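PDB 7KFL: myosin-17 from Arabidopsis thaliana, which is a class XI myosin, probably an actin-based motor that moves organelles and vesicles in plant cells, carrying its cargo on a C-terminal globular tail. Local coordinates for residues 89-94 with 141-146; 31-36 with 78-83; 260-265 with 339-344. All blocks are in the same frame, centred on the assembly; numbering follows the deposited sequence.

Interaction 1: 89-94 with 141-146; sequences QRTLKA and DDLRQV
L92 and V146 pair as parallel strands, and V146 is bonded through the main chain to the residues on either side of L92. V146 N donates to T91 O at 3.2 Å. V146 O accepts from K93 N at 2.9 Å in an almost straight bond (175° at the hydrogen). This alternation is the signature of a parallel bridge, here the start of the two-stranded sheet formed by 92-93 and 146-147, which K93 extends through a backbone bond with A148. Next to it the side chain of Q145 bends at chi2 (-101°), which carries its carboxamide toward R90 and K93. Q145 NE2 gives a weak, bent bond to R90 O (2.7 Å, 121° at the hydrogen), while T91 O, though close, is poorly placed to accept from it. At the other end of the same carboxamide, Q145 OE1 packs against the aliphatic chain of K93, 3.3 Å from K93 CE, the two side chains crossing at about a right angle. T91 OG1 is satisfied away from this strand pair, by L87 O and Y37 OH, and R90 NH2 binds S392 O. Apolar contacts flank the bonds: L92 CD2 lies alongside V146 CG2 at 4.1 Å, both side chains also resting on F46, and toward the start of both segments L143 CD1 touches R90 CB at 3.9 Å.

Interaction 2: 31-36 with 78-83; sequences VAACVI and LSNSAT
This is a buried helix-helix contact made through small residues and one asparagine, joining the beginning of helix 31-43 to the middle of helix 71-89 in the N-terminal part of the cargo-binding domain. A33 points at N80 and T83, and A32 touches N80 from beside it. The axes of the two segments come to 8.2 Å and cross at -37°; small alanines allow helices to pack this close. The methyl of A33 is packed closely, its CB 3.2 Å from N80 O and 4.1 Å from T83 CB. L84, one residue beyond T83, also touches A33, and P30 lies against both N80 and T83.

N80 supplies the polar half. N80 OD1 accepts from A33 N at 2.9 Å with 148° at the hydrogen, the donor tilted a little from the plane of the amide carbonyl. The bond is an example of a side chain from one helix serving an amide in the opening turn of another: the first backbone bond within 31-36 is that of V35 N to V31 O, so A33 N lies ahead of it. The partial positive charge usual at a helix start would probably strengthen this bond. N80 OD1 also presses on the methyl of A32, 3.4 Å from A32 CB. The other end of the carboxamide is held as well, since N80 ND2 donates to Y76 O one turn back on its own helix, which helps fix which way the amide is turned. A water accepts from A32 N at 3.0 Å and, weakly, from N80 ND2 at 3.4 Å, bridging the two helices beside the direct bond. T83 keeps its hydroxyl inside its own helix: with OG1 beside the backbone N (chi1 -54°), T83 OG1 donates to S79 O at 2.9 Å.

Interaction 3: 260-265 with 339-344; sequences LRRECC and STMYWD
L260 and R261 meet the methyl of M341. At the end of helix 236-260 the chain leaves helical geometry at R261, and M341, bent at its last torsion, brings its CE to 3.5 Å from R261 O. R262 follows and meets both M341 and W343. Its CG leaves anti to the backbone N (chi1 -172°) and the chain then bends at chi2 (-97°), which lays the guanidinium flat over one face of the W343 indole. The planes are only 10° apart and the centres 3.5 Å apart, a stacked cation-pi pair in which R262 NH1 lies over the centre of the ring system. The aliphatic part joins in, R262 CD making a CH-pi contact with the five-membered ring of W343, 4.0 Å from its centroid, while R262 CG packs on M341 CG.

The carbonyl of R262 is gripped twice, from opposite faces of its plane: R262 O accepts from W343 NE1 at 2.9 Å and from C265 N, also at 2.9 Å. The indole is thus tied to the backbone of the very residue whose side chain covers it. E263 contributes mainly its CA, which meets the edge of the ring near its plane. C265 then turns toward the other segment. C265 O accepts from W343 N at 3.3 Å and also meets the CA-H of Y342 (CA 3.3 Å away), while C265 CB touches M341 CE.

Within the DIL domain, this fastens the turn between helices 236-260 and 267-287 to the end of helix 332-341. E263 and C264 lean on helix 188-191. Beyond the contact Y342 packs on F267 of helix 267-287 and on helix 300-309, its hydroxyl bonded to K314 and T349.

Overall arrangement
The three contacts lie in two regions on opposite sides of the centre of a mostly helical domain. Interactions 1 and 2 belong together: their centres are about 16 Å apart and their nearest atoms about 7 Å, and helix 71-89, which supplies half of interaction 2, runs on directly toward strand 92-93 of interaction 1. Helix 31-43 links them too, since its Y37 reaches T91 and L143. Interaction 3 is on the other side, about 59 Å from interaction 1 and about 51 Å from interaction 2, centre to centre; it lies within the DIL range and touches neither of the others. Along the chain all three are in series, each closing before the next begins, interaction 2 first.

Interaction 1: 89-94 with 141-146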
ATOM      1  N   GLN A  89      17.390  -9.829 -11.534  1.00 63.74           N
ATOM      2  CA  GLN A  89      16.365 -10.097 -12.583  1.00 66.45           C
ATOM      3  C   GLN A  89      16.999  -9.992 -13.976  1.00 68.53           C
ATOM      4  O   GLN A  89      16.613 -10.788 -14.850  1.00 69.53           O
ATOM      5  CB  GLN A  89      15.192  -9.122 -12.448  1.00 67.19           C
ATOM      6  CG  GLN A  89      14.154  -9.231 -13.560  1.00 68.82           C
ATOM      7  CD  GLN A  89      13.404 -10.541 -13.548  1.00 70.16           C
ATOM      8  OE1 GLN A  89      13.297 -11.213 -12.522  1.00 70.92           O
ATOM      9  NE2 GLN A  89      12.862 -10.914 -14.697  1.00 70.88           N
ATOM     10  N   ARG A  90      17.927  -9.048 -14.171  1.00 70.48           N
ATOM     11  CA  ARG A  90      18.560  -8.743 -15.483  1.00 72.86           C
ATOM     12  C   ARG A  90      19.886  -9.503 -15.639  1.00 72.90           C
ATOM     13  O   ARG A  90      20.499  -9.375 -16.717  1.00 73.55           O
ATOM     14  CB  ARG A  90      18.801  -7.236 -15.617  1.00 75.19           C
ATOM     15  CG  ARG A  90      17.533  -6.399 -15.710  1.00 77.21           C
ATOM     16  CD  ARG A  90      17.844  -4.921 -15.862  1.00 79.30           C
ATOM     17  NE  ARG A  90      16.652  -4.079 -15.837  1.00 81.06           N
ATOM     18  CZ  ARG A  90      16.656  -2.745 -15.860  1.00 82.52           C
ATOM     19  NH1 ARG A  90      17.797  -2.075 -15.908  1.00 83.62           N
ATOM     20  NH2 ARG A  90      15.513  -2.081 -15.828  1.00 82.87           N
ATOM     21  N   THR A  91      20.308 -10.268 -14.625  1.00 71.92           N
ATOM     22  CA  THR A  91      21.629 -10.956 -14.569  1.00 71.77           C
ATOM     23  C   THR A  91      21.442 -12.479 -14.629  1.00 71.79           C
ATOM     24  O   THR A  91      21.875 -13.082 -15.629  1.00 71.88           O
ATOM     25  CB  THR A  91      22.408 -10.530 -13.317  1.00 71.51           C
ATOM     26  OG1 THR A  91      22.665  -9.130 -13.425  1.00 71.12           O
ATOM     27  CG2 THR A  91      23.717 -11.269 -13.139  1.00 72.23           C
ATOM     28  N   LEU A  92      20.831 -13.070 -13.596  1.00 71.05           N
ATOM     29  CA  LEU A  92      20.738 -14.545 -13.398  1.00 70.63           C
ATOM     30  C   LEU A  92      19.935 -15.178 -14.543  1.00 72.43           C
ATOM     31  O   LEU A  92      18.744 -14.848 -14.675  1.00 72.73           O
ATOM     32  CB  LEU A  92      20.074 -14.848 -12.048  1.00 68.87           C
ATOM     33  CG  LEU A  92      20.693 -14.195 -10.810  1.00 67.58           C
ATOM     34  CD1 LEU A  92      20.238 -14.910  -9.548  1.00 66.50           C
ATOM     35  CD2 LEU A  92      22.212 -14.165 -10.877  1.00 67.49           C
ATOM     36  N   LYS A  93      20.576 -16.044 -15.336  1.00 75.72           N
ATOM     37  CA  LYS A  93      19.916 -16.975 -16.292  1.00 78.13           C
ATOM     38  C   LYS A  93      19.557 -18.261 -15.538  1.00 78.72           C
ATOM     39  O   LYS A  93      20.430 -18.782 -14.816  1.00 78.42           O
ATOM     40  CB  LYS A  93      20.830 -17.300 -17.479  1.00 80.56           C
ATOM     41  CG  LYS A  93      20.860 -16.278 -18.609  1.00 82.74           C
ATOM     42  CD  LYS A  93      21.870 -16.632 -19.693  1.00 84.67           C
ATOM     43  CE  LYS A  93      21.982 -15.607 -20.804  1.00 85.77           C
ATOM     44  NZ  LYS A  93      21.279 -16.035 -22.038  1.00 86.63           N
ATOM     45  N   ALA A  94      18.323 -18.752 -15.701  1.00 80.66           N
ATOM     46  CA  ALA A  94      17.781 -19.943 -15.004  1.00 81.31           C
ATOM     47  C   ALA A  94      18.461 -21.212 -15.534  1.00 82.19           C
ATOM     48  O   ALA A  94      18.721 -21.283 -16.752  1.00 82.69           O
ATOM     49  CB  ALA A  94      16.283 -20.010 -15.178  1.00 81.73           C
ATOM     50  N   ASP A 141      29.586  -1.845 -13.958  1.00112.56           N
ATOM     51  CA  ASP A 141      29.895  -2.345 -15.325  1.00114.57           C
ATOM     52  C   ASP A 141      28.597  -2.861 -15.950  1.00115.18           C
ATOM     53  O   ASP A 141      27.885  -3.630 -15.269  1.00114.94           O
ATOM     54  CB  ASP A 141      30.974  -3.434 -15.283  1.00114.99           C
ATOM     55  CG  ASP A 141      31.398  -3.952 -16.649  1.00116.10           C
ATOM     56  OD1 ASP A 141      31.535  -3.125 -17.575  1.00117.74           O
ATOM     57  OD2 ASP A 141      31.590  -5.178 -16.777  1.00115.37           O
ATOM     58  N   ASP A 142      28.300  -2.441 -17.186  1.00116.51           N
ATOM     59  CA  ASP A 142      27.022  -2.734 -17.891  1.00116.63           C
ATOM     60  C   ASP A 142      26.681  -4.214 -17.678  1.00114.88           C
ATOM     61  O   ASP A 142      27.528  -5.069 -18.010  1.00115.42           O
ATOM     62  CB  ASP A 142      27.097  -2.355 -19.375  1.00118.25           C
ATOM     63  CG  ASP A 142      25.808  -1.761 -19.922  1.00119.29           C
ATOM     64  OD1 ASP A 142      24.725  -2.185 -19.467  1.00118.27           O
ATOM     65  OD2 ASP A 142      25.897  -0.869 -20.789  1.00120.22           O
ATOM     66  N   LEU A 143      25.492  -4.490 -17.129  1.00111.78           N
ATOM     67  CA  LEU A 143      25.070  -5.828 -16.631  1.00109.15           C
ATOM     68  C   LEU A 143      25.290  -6.883 -17.723  1.00107.80           C
ATOM     69  O   LEU A 143      24.890  -6.630 -18.876  1.00108.95           O
ATOM     70  CB  LEU A 143      23.594  -5.783 -16.215  1.00108.35           C
ATOM     71  CG  LEU A 143      23.232  -4.794 -15.105  1.00107.63           C
ATOM     72  CD1 LEU A 143      21.753  -4.890 -14.764  1.00106.99           C
ATOM     73  CD2 LEU A 143      24.076  -5.023 -13.860  1.00106.91           C
ATOM     74  N   ARG A 144      25.902  -8.013 -17.355  1.00104.25           N
ATOM     75  CA  ARG A 144      26.151  -9.178 -18.247  1.00102.38           C
ATOM     76  C   ARG A 144      25.556 -10.432 -17.594  1.00 98.34           C
ATOM     77  O   ARG A 144      25.755 -10.615 -16.376  1.00 97.22           O
ATOM     78  CB  ARG A 144      27.649  -9.324 -18.544  1.00103.91           C
ATOM     79  CG  ARG A 144      28.527  -9.502 -17.313  1.00104.06           C
ATOM     80  CD  ARG A 144      30.001  -9.280 -17.602  1.00104.44           C
ATOM     81  NE  ARG A 144      30.764  -9.089 -16.374  1.00104.04           N
ATOM     82  CZ  ARG A 144      31.112 -10.056 -15.525  1.00103.62           C
ATOM     83  NH1 ARG A 144      30.773 -11.315 -15.755  1.00102.99           N
ATOM     84  NH2 ARG A 144      31.804  -9.754 -14.439  1.00103.01           N
ATOM     85  N   GLN A 145      24.844 -11.245 -18.381  1.00 94.93           N
ATOM     86  CA  GLN A 145      24.103 -12.448 -17.915  1.00 91.81           C
ATOM     87  C   GLN A 145      25.102 -13.501 -17.419  1.00 88.95           C
ATOM     88  O   GLN A 145      26.135 -13.692 -18.088  1.00 89.26           O
ATOM     89  CB  GLN A 145      23.247 -13.027 -19.043  1.00 92.59           C
ATOM     90  CG  GLN A 145      22.161 -12.084 -19.548  1.00 93.88           C
ATOM     91  CD  GLN A 145      20.795 -12.411 -18.996  1.00 94.67           C
ATOM     92  OE1 GLN A 145      20.035 -13.181 -19.580  1.00 95.61           O
ATOM     93  NE2 GLN A 145      20.461 -11.814 -17.862  1.00 94.72           N
ATOM     94  N   VAL A 146      24.801 -14.141 -16.285  1.00 85.51           N
ATOM     95  CA  VAL A 146      25.547 -15.319 -15.745  1.00 83.59           C
ATOM     96  C   VAL A 146      24.533 -16.450 -15.533  1.00 81.78           C
ATOM     97  O   VAL A 146      23.438 -16.164 -15.013  1.00 81.78           O
ATOM     98  CB  VAL A 146      26.315 -14.976 -14.451  1.00 83.33           C
ATOM     99  CG1 VAL A 146      26.993 -13.615 -14.540  1.00 83.54           C
ATOM    100  CG2 VAL A 146      25.441 -15.049 -13.206  1.00 82.42           C
TER

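Interaction 2: 31-36 with 78-83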
ATOM      1  N   VAL A  31      23.141   1.967  -1.812  1.00 60.99           N
ATOM      2  CA  VAL A  31      24.586   1.594  -1.843  1.00 60.70           C
ATOM      3  C   VAL A  31      24.739   0.103  -1.514  1.00 60.01           C
ATOM      4  O   VAL A  31      25.478  -0.575  -2.252  1.00 61.16           O
ATOM      5  CB  VAL A  31      25.425   2.484  -0.906  1.00 60.66           C
ATOM      6  CG1 VAL A  31      26.829   1.933  -0.711  1.00 60.72           C
ATOM      7  CG2 VAL A  31      25.479   3.916  -1.412  1.00 60.99           C
ATOM      8  N   ALA A  32      24.078  -0.387  -0.457  1.00 58.58           N
ATOM      9  CA  ALA A  32      24.234  -1.770   0.062  1.00 57.29           C
ATOM     10  C   ALA A  32      23.916  -2.788  -1.042  1.00 55.89           C
ATOM     11  O   ALA A  32      24.678  -3.764  -1.177  1.00 56.13           O
ATOM     12  CB  ALA A  32      23.374  -1.984   1.286  1.00 56.79           C
ATOM     13  N   ALA A  33      22.846  -2.563  -1.809  1.00 54.57           N
ATOM     14  CA  ALA A  33      22.435  -3.410  -2.953  1.00 53.81           C
ATOM     15  C   ALA A  33      23.565  -3.474  -3.989  1.00 54.39           C
ATOM     16  O   ALA A  33      23.828  -4.573  -4.505  1.00 54.44           O
ATOM     17  CB  ALA A  33      21.161  -2.879  -3.560  1.00 53.44           C
ATOM     18  N   CYS A  34      24.206  -2.336  -4.278  1.00 55.35           N
ATOM     19  CA  CYS A  34      25.317  -2.210  -5.260  1.00 56.78           C
ATOM     20  C   CYS A  34      26.575  -2.901  -4.720  1.00 56.87           C
ATOM     21  O   CYS A  34      27.240  -3.607  -5.501  1.00 56.93           O
ATOM     22  CB  CYS A  34      25.611  -0.749  -5.583  1.00 57.91           C
ATOM     23  SG  CYS A  34      24.285   0.063  -6.513  1.00 59.16           S
ATOM     24  N   VAL A  35      26.885  -2.704  -3.436  1.00 57.19           N
ATOM     25  CA  VAL A  35      28.043  -3.340  -2.737  1.00 57.70           C
ATOM     26  C   VAL A  35      27.847  -4.861  -2.740  1.00 57.76           C
ATOM     27  O   VAL A  35      28.808  -5.574  -3.091  1.00 58.50           O
ATOM     28  CB  VAL A  35      28.211  -2.787  -1.309  1.00 57.93           C
ATOM     29  CG1 VAL A  35      29.146  -3.640  -0.462  1.00 57.84           C
ATOM     30  CG2 VAL A  35      28.681  -1.341  -1.327  1.00 58.29           C
ATOM     31  N   ILE A  36      26.655  -5.333  -2.355  1.00 57.82           N
ATOM     32  CA  ILE A  36      26.292  -6.782  -2.319  1.00 57.59           C
ATOM     33  C   ILE A  36      26.517  -7.373  -3.715  1.00 58.04           C
ATOM     34  O   ILE A  36      27.294  -8.339  -3.822  1.00 58.28           O
ATOM     35  CB  ILE A  36      24.842  -6.993  -1.825  1.00 56.83           C
ATOM     36  CG1 ILE A  36      24.723  -6.767  -0.316  1.00 56.71           C
ATOM     37  CG2 ILE A  36      24.326  -8.371  -2.217  1.00 56.88           C
ATOM     38  CD1 ILE A  36      23.308  -6.539   0.162  1.00 56.72           C
ATOM     39  N   LEU A  78      13.592  -1.853   1.786  1.00 48.03           N
ATOM     40  CA  LEU A  78      12.671  -1.872   0.618  1.00 49.40           C
ATOM     41  C   LEU A  78      13.423  -1.349  -0.611  1.00 50.61           C
ATOM     42  O   LEU A  78      13.441  -2.053  -1.639  1.00 50.16           O
ATOM     43  CB  LEU A  78      11.431  -1.019   0.899  1.00 49.39           C
ATOM     44  CG  LEU A  78      10.420  -0.975  -0.246  1.00 49.49           C
ATOM     45  CD1 LEU A  78       9.540  -2.212  -0.233  1.00 49.61           C
ATOM     46  CD2 LEU A  78       9.575   0.286  -0.184  1.00 49.87           C
ATOM     47  N   SER A  79      14.025  -0.160  -0.494  1.00 52.87           N
ATOM     48  CA  SER A  79      14.769   0.529  -1.582  1.00 54.25           C
ATOM     49  C   SER A  79      15.946  -0.337  -2.050  1.00 54.39           C
ATOM     50  O   SER A  79      16.162  -0.421  -3.275  1.00 55.53           O
ATOM     51  CB  SER A  79      15.232   1.889  -1.145  1.00 55.58           C
ATOM     52  OG  SER A  79      15.675   2.650  -2.260  1.00 57.00           O
ATOM     53  N   ASN A  80      16.660  -0.970  -1.113  1.00 53.45           N
ATOM     54  CA  ASN A  80      17.853  -1.816  -1.394  1.00 53.07           C
ATOM     55  C   ASN A  80      17.427  -3.135  -2.049  1.00 52.64           C
ATOM     56  O   ASN A  80      18.044  -3.511  -3.066  1.00 52.58           O
ATOM     57  CB  ASN A  80      18.680  -2.071  -0.132  1.00 53.36           C
ATOM     58  CG  ASN A  80      19.730  -1.004   0.084  1.00 53.88           C
ATOM     59  OD1 ASN A  80      20.755  -0.999  -0.593  1.00 55.06           O
ATOM     60  ND2 ASN A  80      19.478  -0.086   1.003  1.00 54.04           N
ATOM     61  N   SER A  81      16.428  -3.820  -1.483  1.00 51.82           N
ATOM     62  CA  SER A  81      15.914  -5.120  -1.985  1.00 51.27           C
ATOM     63  C   SER A  81      15.421  -4.957  -3.426  1.00 50.91           C
ATOM     64  O   SER A  81      15.766  -5.808  -4.266  1.00 51.63           O
ATOM     65  CB  SER A  81      14.832  -5.662  -1.095  1.00 50.89           C
ATOM     66  OG  SER A  81      15.301  -5.795   0.237  1.00 51.63           O
ATOM     67  N   ALA A  82      14.652  -3.899  -3.691  1.00 50.72           N
ATOM     68  CA  ALA A  82      14.083  -3.582  -5.022  1.00 52.03           C
ATOM     69  C   ALA A  82      15.218  -3.446  -6.046  1.00 52.61           C
ATOM     70  O   ALA A  82      15.108  -4.060  -7.124  1.00 52.44           O
ATOM     71  CB  ALA A  82      13.242  -2.328  -4.943  1.00 52.22           C
ATOM     72  N   THR A  83      16.274  -2.697  -5.710  1.00 53.82           N
ATOM     73  CA  THR A  83      17.435  -2.430  -6.603  1.00 55.01           C
ATOM     74  C   THR A  83      18.243  -3.720  -6.797  1.00 54.95           C
ATOM     75  O   THR A  83      18.646  -3.984  -7.949  1.00 54.62           O
ATOM     76  CB  THR A  83      18.305  -1.279  -6.080  1.00 55.77           C
ATOM     77  OG1 THR A  83      17.455  -0.152  -5.867  1.00 56.45           O
ATOM     78  CG2 THR A  83      19.419  -0.897  -7.032  1.00 56.36           C
TER
HETATM   79  O   HOH W   1      22.397   1.619   1.094  1.00 45.62           O

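Interaction 3: 260-265 with 339-344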
ATOM      1  N   LEU A 260     -23.398  -0.077   8.316  1.00 55.99           N
ATOM      2  CA  LEU A 260     -23.534  -0.839   9.590  1.00 56.87           C
ATOM      3  C   LEU A 260     -23.875   0.077  10.774  1.00 57.02           C
ATOM      4  O   LEU A 260     -24.454  -0.443  11.750  1.00 56.94           O
ATOM      5  CB  LEU A 260     -22.234  -1.607   9.849  1.00 57.16           C
ATOM      6  CG  LEU A 260     -21.871  -2.669   8.810  1.00 57.30           C
ATOM      7  CD1 LEU A 260     -20.665  -3.473   9.267  1.00 57.31           C
ATOM      8  CD2 LEU A 260     -23.046  -3.592   8.525  1.00 57.83           C
ATOM      9  N   ARG A 261     -23.520   1.366  10.717  1.00 57.07           N
ATOM     10  CA  ARG A 261     -23.804   2.347  11.802  1.00 56.91           C
ATOM     11  C   ARG A 261     -24.925   3.289  11.353  1.00 57.83           C
ATOM     12  O   ARG A 261     -24.711   4.043  10.382  1.00 57.24           O
ATOM     13  CB  ARG A 261     -22.549   3.140  12.171  1.00 55.87           C
ATOM     14  CG  ARG A 261     -21.356   2.274  12.542  1.00 55.42           C
ATOM     15  CD  ARG A 261     -20.402   3.022  13.451  1.00 55.26           C
ATOM     16  NE  ARG A 261     -19.327   2.173  13.936  1.00 54.62           N
ATOM     17  CZ  ARG A 261     -18.557   2.442  14.985  1.00 55.10           C
ATOM     18  NH1 ARG A 261     -18.732   3.551  15.687  1.00 55.64           N
ATOM     19  NH2 ARG A 261     -17.607   1.592  15.334  1.00 55.45           N
ATOM     20  N   ARG A 262     -26.070   3.234  12.039  1.00 59.51           N
ATOM     21  CA  ARG A 262     -27.261   4.082  11.773  1.00 60.57           C
ATOM     22  C   ARG A 262     -26.840   5.554  11.847  1.00 59.37           C
ATOM     23  O   ARG A 262     -27.128   6.297  10.888  1.00 58.04           O
ATOM     24  CB  ARG A 262     -28.377   3.742  12.767  1.00 63.70           C
ATOM     25  CG  ARG A 262     -29.713   4.413  12.480  1.00 65.71           C
ATOM     26  CD  ARG A 262     -29.918   5.682  13.288  1.00 67.79           C
ATOM     27  NE  ARG A 262     -31.259   6.233  13.134  1.00 69.61           N
ATOM     28  CZ  ARG A 262     -31.712   7.315  13.761  1.00 70.44           C
ATOM     29  NH1 ARG A 262     -30.932   7.981  14.598  1.00 70.81           N
ATOM     30  NH2 ARG A 262     -32.950   7.730  13.548  1.00 70.81           N
ATOM     31  N   GLU A 263     -26.137   5.931  12.923  1.00 58.76           N
ATOM     32  CA  GLU A 263     -25.726   7.326  13.243  1.00 58.19           C
ATOM     33  C   GLU A 263     -24.814   7.909  12.151  1.00 57.75           C
ATOM     34  O   GLU A 263     -24.795   9.149  12.025  1.00 58.40           O
ATOM     35  CB  GLU A 263     -25.038   7.404  14.609  1.00 58.46           C
ATOM     36  CG  GLU A 263     -23.712   6.664  14.699  1.00 58.67           C
ATOM     37  CD  GLU A 263     -23.804   5.211  15.135  1.00 59.42           C
ATOM     38  OE1 GLU A 263     -24.886   4.610  14.964  1.00 59.75           O
ATOM     39  OE2 GLU A 263     -22.791   4.684  15.643  1.00 59.14           O
ATOM     40  N   CYS A 264     -24.072   7.071  11.414  1.00 56.95           N
ATOM     41  CA  CYS A 264     -23.166   7.501  10.310  1.00 56.21           C
ATOM     42  C   CYS A 264     -23.960   7.708   9.014  1.00 56.32           C
ATOM     43  O   CYS A 264     -23.428   8.361   8.099  1.00 55.40           O
ATOM     44  CB  CYS A 264     -22.059   6.487  10.057  1.00 55.35           C
ATOM     45  SG  CYS A 264     -20.967   6.243  11.482  1.00 55.01           S
ATOM     46  N   CYS A 265     -25.179   7.170   8.940  1.00 57.78           N
ATOM     47  CA  CYS A 265     -26.065   7.236   7.749  1.00 58.67           C
ATOM     48  C   CYS A 265     -27.010   8.437   7.894  1.00 59.01           C
ATOM     49  O   CYS A 265     -28.235   8.237   7.910  1.00 60.67           O
ATOM     50  CB  CYS A 265     -26.819   5.924   7.573  1.00 59.44           C
ATOM     51  SG  CYS A 265     -27.151   5.525   5.837  1.00 61.07           S
ATOM     52  N   SER A 339     -30.371   3.985   1.925  1.00 62.21           N
ATOM     53  CA  SER A 339     -31.681   4.640   1.662  1.00 62.21           C
ATOM     54  C   SER A 339     -32.661   4.406   2.820  1.00 62.20           C
ATOM     55  O   SER A 339     -33.377   5.356   3.181  1.00 62.71           O
ATOM     56  CB  SER A 339     -32.266   4.164   0.353  1.00 62.70           C
ATOM     57  OG  SER A 339     -31.462   4.582  -0.741  1.00 62.48           O
ATOM     58  N   THR A 340     -32.704   3.189   3.373  1.00 62.65           N
ATOM     59  CA  THR A 340     -33.696   2.759   4.398  1.00 63.28           C
ATOM     60  C   THR A 340     -33.232   3.154   5.807  1.00 63.00           C
ATOM     61  O   THR A 340     -34.101   3.275   6.688  1.00 63.52           O
ATOM     62  CB  THR A 340     -33.963   1.252   4.317  1.00 63.35           C
ATOM     63  OG1 THR A 340     -32.712   0.570   4.404  1.00 63.10           O
ATOM     64  CG2 THR A 340     -34.682   0.855   3.046  1.00 63.90           C
ATOM     65  N   MET A 341     -31.923   3.330   6.015  1.00 63.64           N
ATOM     66  CA  MET A 341     -31.316   3.645   7.339  1.00 63.75           C
ATOM     67  C   MET A 341     -31.079   5.157   7.469  1.00 63.07           C
ATOM     68  O   MET A 341     -30.832   5.611   8.606  1.00 61.95           O
ATOM     69  CB  MET A 341     -29.992   2.895   7.515  1.00 64.04           C
ATOM     70  CG  MET A 341     -29.668   2.567   8.958  1.00 65.06           C
ATOM     71  SD  MET A 341     -28.369   1.314   9.099  1.00 66.32           S
ATOM     72  CE  MET A 341     -26.976   2.206   8.410  1.00 65.11           C
ATOM     73  N   TYR A 342     -31.162   5.898   6.357  1.00 63.22           N
ATOM     74  CA  TYR A 342     -30.968   7.371   6.278  1.00 63.53           C
ATOM     75  C   TYR A 342     -31.913   8.083   7.252  1.00 65.04           C
ATOM     76  O   TYR A 342     -33.097   7.710   7.326  1.00 66.33           O
ATOM     77  CB  TYR A 342     -31.201   7.874   4.851  1.00 63.56           C
ATOM     78  CG  TYR A 342     -31.055   9.364   4.682  1.00 63.90           C
ATOM     79  CD1 TYR A 342     -29.807   9.949   4.537  1.00 63.91           C
ATOM     80  CD2 TYR A 342     -32.164  10.196   4.672  1.00 64.18           C
ATOM     81  CE1 TYR A 342     -29.662  11.320   4.384  1.00 64.15           C
ATOM     82  CE2 TYR A 342     -32.037  11.566   4.517  1.00 64.84           C
ATOM     83  CZ  TYR A 342     -30.782  12.132   4.372  1.00 64.72           C
ATOM     84  OH  TYR A 342     -30.651  13.482   4.218  1.00 65.48           O
ATOM     85  N   TRP A 343     -31.393   9.082   7.970  1.00 66.27           N
ATOM     86  CA  TRP A 343     -32.147   9.957   8.908  1.00 67.89           C
ATOM     87  C   TRP A 343     -31.501  11.348   8.917  1.00 68.06           C
ATOM     88  O   TRP A 343     -30.413  11.491   8.334  1.00 68.06           O
ATOM     89  CB  TRP A 343     -32.194   9.337  10.311  1.00 69.00           C
ATOM     90  CG  TRP A 343     -30.854   9.273  10.976  1.00 70.07           C
ATOM     91  CD1 TRP A 343     -29.809   8.465  10.635  1.00 70.05           C
ATOM     92  CD2 TRP A 343     -30.402  10.065  12.090  1.00 71.05           C
ATOM     93  NE1 TRP A 343     -28.743   8.695  11.461  1.00 70.59           N
ATOM     94  CE2 TRP A 343     -29.076   9.669  12.364  1.00 70.53           C
ATOM     95  CE3 TRP A 343     -30.985  11.060  12.883  1.00 71.60           C
ATOM     96  CZ2 TRP A 343     -28.327  10.236  13.394  1.00 70.30           C
ATOM     97  CZ3 TRP A 343     -30.243  11.620  13.900  1.00 71.67           C
ATOM     98  CH2 TRP A 343     -28.932  11.212  14.152  1.00 71.07           C
ATOM     99  N   ASP A 344     -32.144  12.332   9.551  1.00 69.11           N
ATOM    100  CA  ASP A 344     -31.712  13.755   9.506  1.00 69.31           C
ATOM    101  C   ASP A 344     -32.404  14.545  10.627  1.00 70.57           C
ATOM    102  O   ASP A 344     -33.579  14.912  10.452  1.00 72.88           O
ATOM    103  CB  ASP A 344     -31.995  14.339   8.118  1.00 68.54           C
ATOM    104  CG  ASP A 344     -31.327  15.674   7.848  1.00 68.00           C
ATOM    105  OD1 ASP A 344     -30.694  16.213   8.772  1.00 68.46           O
ATOM    106  OD2 ASP A 344     -31.448  16.161   6.711  1.00 67.73           O
TER